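Local coordinates for penicillin-binding protein 2B (PDB 2WAD) that probably cross-links the peptides of adjacent glycan strands in cell-wall peptidoglycan, as a penicillin-binding transpeptidase of the elongation machinery, at residues V466-R479 with V503-A516. Sequence-based numbering, arbitrary orientation.
Sequences VGTSNLESAMGKLR and VPKEYNFANFITNA. Unlike the reference sequence in segment 466-479: G476 (reference Glu). Unlike the reference sequence in segment 503-516: N508 (reference Ser), F512 (reference Tyr).
In the helical part of the transpeptidase domain, F512 of helix 509-515 is a knob in a hole formed by L471, A474, M475 and L478 of helix 471-479. The short segments run nearly parallel, 22° apart with axes 10.4 Å away at closest approach. With CG anti to the backbone N (chi1 166°), the F512 ring reaches across to A474, where CZ lies 3.8 Å from A474 CB; L471 CD1 packs on F512 CB. M475 bends at chi2 and chi3, bringing SD to the edge of the F512 ring, in its plane, and CE to 3.5 Å from F512 CA. Its CG makes a CH-pi contact over one face of Y507, 3.8 Å from the ring centroid, while Y507 OH ends 3.4 Å from E472 CA. Beyond this ring, R479 extends to the loop and grips P504 O end-on, from NH1 at 3.0 Å and NH2 at 2.8 Å. Both donors approach from one face of the carbonyl plane; V503 CG1 lies over one guanidinium face, and NH2 also forms a salt bridge with D521. F512 and A516 also touch A452 of helix 445-455. The near-parallel pair, with its phenylalanine knob, belongs to the all-helical part of the penicillin-binding transpeptidase fold.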
ATOM      1  N   VAL A 466     -16.725  -5.769 -40.390  1.00 48.63           N
ATOM      2  CA  VAL A 466     -17.358  -5.369 -39.138  1.00 49.96           C
ATOM      3  C   VAL A 466     -17.671  -3.875 -39.053  1.00 50.35           C
ATOM      4  O   VAL A 466     -16.797  -3.031 -39.261  1.00 51.64           O
ATOM      5  CB  VAL A 466     -16.611  -5.883 -37.878  1.00 50.39           C
ATOM      6  CG1 VAL A 466     -17.429  -5.568 -36.629  1.00 45.44           C
ATOM      7  CG2 VAL A 466     -16.381  -7.391 -37.957  1.00 44.76           C
ATOM      8  N   GLY A 467     -18.934  -3.562 -38.767  1.00 53.41           N
ATOM      9  CA  GLY A 467     -19.372  -2.178 -38.524  1.00 55.68           C
ATOM     10  C   GLY A 467     -19.000  -1.645 -37.147  1.00 57.02           C
ATOM     11  O   GLY A 467     -19.273  -2.298 -36.132  1.00 57.12           O
ATOM     12  N   THR A 468     -18.381  -0.468 -37.089  1.00 57.55           N
ATOM     13  CA  THR A 468     -17.790  -0.009 -35.828  1.00 58.00           C
ATOM     14  C   THR A 468     -18.529   1.139 -35.144  1.00 56.99           C
ATOM     15  O   THR A 468     -18.007   1.776 -34.222  1.00 55.82           O
ATOM     16  CB  THR A 468     -16.317   0.362 -35.996  1.00 58.68           C
ATOM     17  OG1 THR A 468     -16.230   1.450 -36.918  1.00 62.63           O
ATOM     18  CG2 THR A 468     -15.501  -0.839 -36.495  1.00 57.06           C
ATOM     19  N   SER A 469     -19.764   1.379 -35.571  1.00 56.22           N
ATOM     20  CA  SER A 469     -20.589   2.417 -34.953  1.00 57.68           C
ATOM     21  C   SER A 469     -20.807   2.139 -33.463  1.00 55.90           C
ATOM     22  O   SER A 469     -20.937   3.064 -32.666  1.00 55.48           O
ATOM     23  CB  SER A 469     -21.942   2.568 -35.670  1.00 56.44           C
ATOM     24  OG  SER A 469     -22.590   1.314 -35.824  1.00 61.94           O
ATOM     25  N   ASN A 470     -20.864   0.865 -33.090  1.00 53.24           N
ATOM     26  CA  ASN A 470     -21.066   0.489 -31.692  1.00 51.38           C
ATOM     27  C   ASN A 470     -19.804   0.093 -30.913  1.00 49.15           C
ATOM     28  O   ASN A 470     -19.905  -0.555 -29.876  1.00 49.14           O
ATOM     29  CB  ASN A 470     -22.067  -0.658 -31.607  1.00 50.99           C
ATOM     30  CG  ASN A 470     -23.487  -0.201 -31.834  1.00 54.66           C
ATOM     31  OD1 ASN A 470     -23.857   0.911 -31.459  1.00 58.59           O
ATOM     32  ND2 ASN A 470     -24.296  -1.063 -32.442  1.00 47.68           N
ATOM     33  N   LEU A 471     -18.633   0.484 -31.404  1.00 45.85           N
ATOM     34  CA  LEU A 471     -17.360   0.119 -30.796  1.00 44.41           C
ATOM     35  C   LEU A 471     -17.134   0.741 -29.414  1.00 45.87           C
ATOM     36  O   LEU A 471     -16.784   0.048 -28.455  1.00 44.56           O
ATOM     37  CB  LEU A 471     -16.228   0.488 -31.750  1.00 41.33           C
ATOM     38  CG  LEU A 471     -14.793   0.279 -31.292  1.00 45.38           C
ATOM     39  CD1 LEU A 471     -14.585  -1.187 -30.866  1.00 45.13           C
ATOM     40  CD2 LEU A 471     -13.840   0.710 -32.419  1.00 44.08           C
ATOM     41  N   GLU A 472     -17.340   2.046 -29.285  1.00 45.24           N
ATOM     42  CA  GLU A 472     -17.121   2.679 -27.988  1.00 45.86           C
ATOM     43  C   GLU A 472     -18.080   2.178 -26.938  1.00 45.87           C
ATOM     44  O   GLU A 472     -17.702   1.961 -25.778  1.00 43.75           O
ATOM     45  CB  GLU A 472     -17.225   4.198 -28.088  1.00 45.87           C
ATOM     46  CG  GLU A 472     -16.054   4.782 -28.863  1.00 54.75           C
ATOM     47  CD  GLU A 472     -15.973   6.287 -28.722  1.00 61.20           C
ATOM     48  OE1 GLU A 472     -15.110   6.874 -29.393  1.00 61.18           O
ATOM     49  OE2 GLU A 472     -16.758   6.865 -27.936  1.00 70.60           O
ATOM     50  N   SER A 473     -19.329   2.034 -27.374  1.00 43.65           N
ATOM     51  CA  SER A 473     -20.402   1.521 -26.534  1.00 42.66           C
ATOM     52  C   SER A 473     -20.033   0.114 -26.031  1.00 41.77           C
ATOM     53  O   SER A 473     -20.108  -0.172 -24.827  1.00 41.60           O
ATOM     54  CB  SER A 473     -21.663   1.501 -27.398  1.00 42.90           C
ATOM     55  OG  SER A 473     -22.680   0.688 -26.864  1.00 45.67           O
ATOM     56  N   ALA A 474     -19.604  -0.734 -26.963  1.00 37.87           N
ATOM     57  CA  ALA A 474     -19.218  -2.114 -26.695  1.00 39.33           C
ATOM     58  C   ALA A 474     -18.018  -2.258 -25.749  1.00 37.07           C
ATOM     59  O   ALA A 474     -18.110  -2.961 -24.748  1.00 38.19           O
ATOM     60  CB  ALA A 474     -18.975  -2.850 -27.983  1.00 36.13           C
ATOM     61  N   MET A 475     -16.928  -1.551 -26.042  1.00 39.46           N
ATOM     62  CA  MET A 475     -15.754  -1.522 -25.168  1.00 38.35           C
ATOM     63  C   MET A 475     -16.122  -1.031 -23.768  1.00 39.94           C
ATOM     64  O   MET A 475     -15.614  -1.526 -22.761  1.00 39.64           O
ATOM     65  CB  MET A 475     -14.633  -0.683 -25.794  1.00 34.75           C
ATOM     66  CG  MET A 475     -13.326  -0.708 -24.993  1.00 37.80           C
ATOM     67  SD  MET A 475     -12.555  -2.343 -24.857  1.00 39.34           S
ATOM     68  CE  MET A 475     -11.037  -2.058 -25.779  1.00 38.23           C
ATOM     69  N   GLY A 476     -17.059  -0.090 -23.683  1.00 40.56           N
ATOM     70  CA  GLY A 476     -17.517   0.380 -22.373  1.00 39.04           C
ATOM     71  C   GLY A 476     -18.266  -0.672 -21.575  1.00 39.21           C
ATOM     72  O   GLY A 476     -18.131  -0.771 -20.347  1.00 38.11           O
ATOM     73  N   LYS A 477     -19.090  -1.452 -22.265  1.00 37.71           N
ATOM     74  CA  LYS A 477     -19.873  -2.482 -21.592  1.00 38.71           C
ATOM     75  C   LYS A 477     -19.005  -3.641 -21.100  1.00 39.57           C
ATOM     76  O   LYS A 477     -19.254  -4.186 -20.022  1.00 39.02           O
ATOM     77  CB  LYS A 477     -20.959  -3.018 -22.513  1.00 39.79           C
ATOM     78  CG  LYS A 477     -22.144  -2.092 -22.723  1.00 43.90           C
ATOM     79  CD  LYS A 477     -23.066  -2.656 -23.804  1.00 43.66           C
ATOM     80  CE  LYS A 477     -24.186  -1.667 -24.141  1.00 54.35           C
ATOM     81  NZ  LYS A 477     -25.326  -2.321 -24.852  1.00 52.44           N
ATOM     82  N   LEU A 478     -18.023  -4.028 -21.920  1.00 37.99           N
ATOM     83  CA  LEU A 478     -17.051  -5.051 -21.558  1.00 35.98           C
ATOM     84  C   LEU A 478     -16.259  -4.608 -20.334  1.00 36.13           C
ATOM     85  O   LEU A 478     -16.197  -5.352 -19.349  1.00 34.67           O
ATOM     86  CB  LEU A 478     -16.100  -5.354 -22.742  1.00 35.56           C
ATOM     87  CG  LEU A 478     -15.077  -6.488 -22.537  1.00 34.77           C
ATOM     88  CD1 LEU A 478     -15.760  -7.886 -22.497  1.00 33.37           C
ATOM     89  CD2 LEU A 478     -13.979  -6.478 -23.604  1.00 34.51           C
ATOM     90  N   ARG A 479     -15.663  -3.410 -20.399  1.00 34.22           N
ATOM     91  CA  ARG A 479     -14.834  -2.894 -19.313  1.00 31.58           C
ATOM     92  C   ARG A 479     -15.633  -2.642 -18.035  1.00 35.82           C
ATOM     93  O   ARG A 479     -15.112  -2.699 -16.902  1.00 34.48           O
ATOM     94  CB  ARG A 479     -14.077  -1.627 -19.722  1.00 34.98           C
ATOM     95  CG  ARG A 479     -12.981  -1.794 -20.779  1.00 31.36           C
ATOM     96  CD  ARG A 479     -12.297  -0.454 -21.077  1.00 29.35           C
ATOM     97  NE  ARG A 479     -10.952  -0.627 -21.629  1.00 34.51           N
ATOM     98  CZ  ARG A 479     -10.315   0.252 -22.395  1.00 37.16           C
ATOM     99  NH1 ARG A 479     -10.894   1.412 -22.717  1.00 32.55           N
ATOM    100  NH2 ARG A 479      -9.089  -0.014 -22.833  1.00 31.74           N
ATOM    101  N   VAL A 503      -5.219   0.950 -18.844  1.00 40.38           N
ATOM    102  CA  VAL A 503      -6.500   0.824 -19.535  1.00 38.68           C
ATOM    103  C   VAL A 503      -6.570   1.946 -20.567  1.00 40.31           C
ATOM    104  O   VAL A 503      -6.988   3.066 -20.265  1.00 41.36           O
ATOM    105  CB  VAL A 503      -7.685   0.989 -18.540  1.00 41.51           C
ATOM    106  CG1 VAL A 503      -9.043   0.776 -19.259  1.00 34.43           C
ATOM    107  CG2 VAL A 503      -7.524   0.063 -17.321  1.00 35.34           C
ATOM    108  N   PRO A 504      -6.156   1.649 -21.799  1.00 39.36           N
ATOM    109  CA  PRO A 504      -6.018   2.684 -22.808  1.00 39.38           C
ATOM    110  C   PRO A 504      -7.351   3.287 -23.250  1.00 42.95           C
ATOM    111  O   PRO A 504      -8.294   2.564 -23.608  1.00 41.90           O
ATOM    112  CB  PRO A 504      -5.277   1.986 -23.948  1.00 39.32           C
ATOM    113  CG  PRO A 504      -4.664   0.697 -23.307  1.00 35.63           C
ATOM    114  CD  PRO A 504      -5.638   0.339 -22.240  1.00 39.47           C
ATOM    115  N   LYS A 505      -7.423   4.614 -23.146  1.00 43.69           N
ATOM    116  CA  LYS A 505      -8.630   5.360 -23.491  1.00 44.84           C
ATOM    117  C   LYS A 505      -8.799   5.492 -24.996  1.00 42.68           C
ATOM    118  O   LYS A 505      -9.891   5.767 -25.489  1.00 44.58           O
ATOM    119  CB  LYS A 505      -8.623   6.736 -22.818  1.00 43.03           C
ATOM    120  CG  LYS A 505      -8.922   6.638 -21.348  1.00 42.77           C
ATOM    121  CD  LYS A 505      -8.871   7.976 -20.650  1.00 47.16           C
ATOM    122  CE  LYS A 505      -9.064   7.792 -19.153  1.00 48.05           C
ATOM    123  NZ  LYS A 505      -7.889   7.118 -18.495  1.00 45.77           N
ATOM    124  N   GLU A 506      -7.704   5.300 -25.715  1.00 42.52           N
ATOM    125  CA  GLU A 506      -7.707   5.282 -27.169  1.00 44.31           C
ATOM    126  C   GLU A 506      -7.542   3.819 -27.586  1.00 44.28           C
ATOM    127  O   GLU A 506      -6.638   3.139 -27.078  1.00 42.01           O
ATOM    128  CB  GLU A 506      -6.491   6.083 -27.663  1.00 45.77           C
ATOM    129  CG  GLU A 506      -6.340   6.208 -29.186  1.00 54.80           C
ATOM    130  CD  GLU A 506      -5.051   6.915 -29.602  1.00 70.98           C
ATOM    131  OE1 GLU A 506      -4.073   6.897 -28.814  1.00 81.20           O
ATOM    132  OE2 GLU A 506      -5.004   7.497 -30.712  1.00 71.70           O
ATOM    133  N   TYR A 507      -8.362   3.339 -28.521  1.00 43.20           N
ATOM    134  CA  TYR A 507      -8.308   1.928 -28.923  1.00 44.55           C
ATOM    135  C   TYR A 507      -9.107   1.716 -30.197  1.00 45.50           C
ATOM    136  O   TYR A 507      -9.998   2.504 -30.492  1.00 44.91           O
ATOM    137  CB  TYR A 507      -8.901   1.021 -27.828  1.00 44.63           C
ATOM    138  CG  TYR A 507     -10.279   1.489 -27.442  1.00 46.51           C
ATOM    139  CD1 TYR A 507     -10.462   2.440 -26.436  1.00 45.19           C
ATOM    140  CD2 TYR A 507     -11.397   1.023 -28.122  1.00 44.24           C
ATOM    141  CE1 TYR A 507     -11.734   2.900 -26.112  1.00 40.52           C
ATOM    142  CE2 TYR A 507     -12.664   1.478 -27.806  1.00 38.99           C
ATOM    143  CZ  TYR A 507     -12.820   2.430 -26.817  1.00 44.54           C
ATOM    144  OH  TYR A 507     -14.086   2.881 -26.520  1.00 44.32           O
ATOM    145  N   ASN A 508      -8.822   0.631 -30.920  1.00 43.96           N
ATOM    146  CA  ASN A 508      -9.601   0.242 -32.086  1.00 41.65           C
ATOM    147  C   ASN A 508     -10.324  -1.104 -31.927  1.00 42.89           C
ATOM    148  O   ASN A 508     -10.310  -1.715 -30.864  1.00 39.96           O
ATOM    149  CB  ASN A 508      -8.682   0.156 -33.312  1.00 43.60           C
ATOM    150  CG  ASN A 508      -7.570  -0.865 -33.135  1.00 45.31           C
ATOM    151  OD1 ASN A 508      -7.760  -1.902 -32.506  1.00 40.92           O
ATOM    152  ND2 ASN A 508      -6.401  -0.569 -33.680  1.00 40.96           N
ATOM    153  N   PHE A 509     -10.941  -1.572 -33.010  1.00 42.50           N
ATOM    154  CA  PHE A 509     -11.717  -2.810 -32.991  1.00 41.46           C
ATOM    155  C   PHE A 509     -10.903  -4.045 -32.634  1.00 41.63           C
ATOM    156  O   PHE A 509     -11.401  -4.918 -31.918  1.00 40.45           O
ATOM    157  CB  PHE A 509     -12.439  -3.021 -34.327  1.00 41.21           C
ATOM    158  CG  PHE A 509     -13.115  -4.360 -34.462  1.00 38.67           C
ATOM    159  CD1 PHE A 509     -14.313  -4.606 -33.832  1.00 35.28           C
ATOM    160  CD2 PHE A 509     -12.553  -5.362 -35.238  1.00 37.50           C
ATOM    161  CE1 PHE A 509     -14.928  -5.849 -33.952  1.00 40.35           C
ATOM    162  CE2 PHE A 509     -13.155  -6.602 -35.378  1.00 38.36           C
ATOM    163  CZ  PHE A 509     -14.352  -6.853 -34.733  1.00 38.08           C
ATOM    164  N   ALA A 510      -9.685  -4.146 -33.166  1.00 41.24           N
ATOM    165  CA  ALA A 510      -8.815  -5.279 -32.854  1.00 39.65           C
ATOM    166  C   ALA A 510      -8.484  -5.322 -31.357  1.00 40.30           C
ATOM    167  O   ALA A 510      -8.423  -6.413 -30.764  1.00 40.50           O
ATOM    168  CB  ALA A 510      -7.525  -5.273 -33.733  1.00 36.85           C
ATOM    169  N   ASN A 511      -8.303  -4.149 -30.746  1.00 37.99           N
ATOM    170  CA  ASN A 511      -8.074  -4.043 -29.309  1.00 40.51           C
ATOM    171  C   ASN A 511      -9.249  -4.534 -28.444  1.00 40.73           C
ATOM    172  O   ASN A 511      -9.050  -5.232 -27.451  1.00 40.03           O
ATOM    173  CB  ASN A 511      -7.754  -2.594 -28.908  1.00 42.40           C
ATOM    174  CG  ASN A 511      -6.481  -2.038 -29.562  1.00 48.27           C
ATOM    175  OD1 ASN A 511      -5.531  -2.762 -29.929  1.00 42.79           O
ATOM    176  ND2 ASN A 511      -6.466  -0.715 -29.686  1.00 35.56           N
ATOM    177  N   PHE A 512     -10.467  -4.132 -28.803  1.00 36.91           N
ATOM    178  CA  PHE A 512     -11.686  -4.587 -28.148  1.00 35.16           C
ATOM    179  C   PHE A 512     -11.747  -6.110 -28.160  1.00 37.00           C
ATOM    180  O   PHE A 512     -11.946  -6.730 -27.117  1.00 37.49           O
ATOM    181  CB  PHE A 512     -12.909  -3.984 -28.870  1.00 32.64           C
ATOM    182  CG  PHE A 512     -14.233  -4.633 -28.520  1.00 35.90           C
ATOM    183  CD1 PHE A 512     -14.785  -4.517 -27.254  1.00 33.69           C
ATOM    184  CD2 PHE A 512     -14.933  -5.354 -29.476  1.00 34.26           C
ATOM    185  CE1 PHE A 512     -16.010  -5.095 -26.948  1.00 37.18           C
ATOM    186  CE2 PHE A 512     -16.150  -5.937 -29.177  1.00 34.04           C
ATOM    187  CZ  PHE A 512     -16.693  -5.829 -27.916  1.00 33.54           C
ATOM    188  N   ILE A 513     -11.581  -6.703 -29.342  1.00 37.02           N
ATOM    189  CA  ILE A 513     -11.552  -8.148 -29.515  1.00 36.40           C
ATOM    190  C   ILE A 513     -10.482  -8.813 -28.628  1.00 37.83           C
ATOM    191  O   ILE A 513     -10.807  -9.742 -27.892  1.00 37.32           O
ATOM    192  CB  ILE A 513     -11.360  -8.526 -30.992  1.00 35.87           C
ATOM    193  CG1 ILE A 513     -12.609  -8.154 -31.809  1.00 35.81           C
ATOM    194  CG2 ILE A 513     -11.065 -10.016 -31.129  1.00 40.52           C
ATOM    195  CD1 ILE A 513     -13.947  -8.742 -31.256  1.00 30.53           C
ATOM    196  N   THR A 514      -9.235  -8.345 -28.666  1.00 37.73           N
ATOM    197  CA  THR A 514      -8.197  -8.928 -27.812  1.00 37.92           C
ATOM    198  C   THR A 514      -8.472  -8.728 -26.319  1.00 38.79           C
ATOM    199  O   THR A 514      -8.057  -9.558 -25.503  1.00 37.38           O
ATOM    200  CB  THR A 514      -6.763  -8.423 -28.116  1.00 38.19           C
ATOM    201  OG1 THR A 514      -6.732  -6.986 -28.092  1.00 41.98           O
ATOM    202  CG2 THR A 514      -6.262  -8.952 -29.494  1.00 38.07           C
ATOM    203  N   ASN A 515      -9.115  -7.619 -25.951  1.00 36.60           N
ATOM    204  CA  ASN A 515      -9.448  -7.388 -24.535  1.00 36.98           C
ATOM    205  C   ASN A 515     -10.320  -8.520 -24.025  1.00 33.21           C
ATOM    206  O   ASN A 515     -10.209  -8.925 -22.873  1.00 34.65           O
ATOM    207  CB  ASN A 515     -10.124  -6.017 -24.338  1.00 34.01           C
ATOM    208  CG  ASN A 515      -9.844  -5.408 -22.974  1.00 37.58           C
ATOM    209  OD1 ASN A 515      -8.818  -5.678 -22.347  1.00 31.37           O
ATOM    210  ND2 ASN A 515     -10.744  -4.534 -22.528  1.00 35.75           N
ATOM    211  N   ALA A 516     -11.149  -9.063 -24.918  1.00 36.96           N
ATOM    212  CA  ALA A 516     -12.094 -10.135 -24.591  1.00 37.08           C
ATOM    213  C   ALA A 516     -11.450 -11.451 -24.147  1.00 38.57           C
ATOM    214  O   ALA A 516     -12.079 -12.269 -23.458  1.00 35.50           O
ATOM    215  CB  ALA A 516     -13.052 -10.386 -25.757  1.00 36.68           C
TER
HETATM  216  O   HOH W   1     -16.145   3.596 -23.896  1.00 57.67           O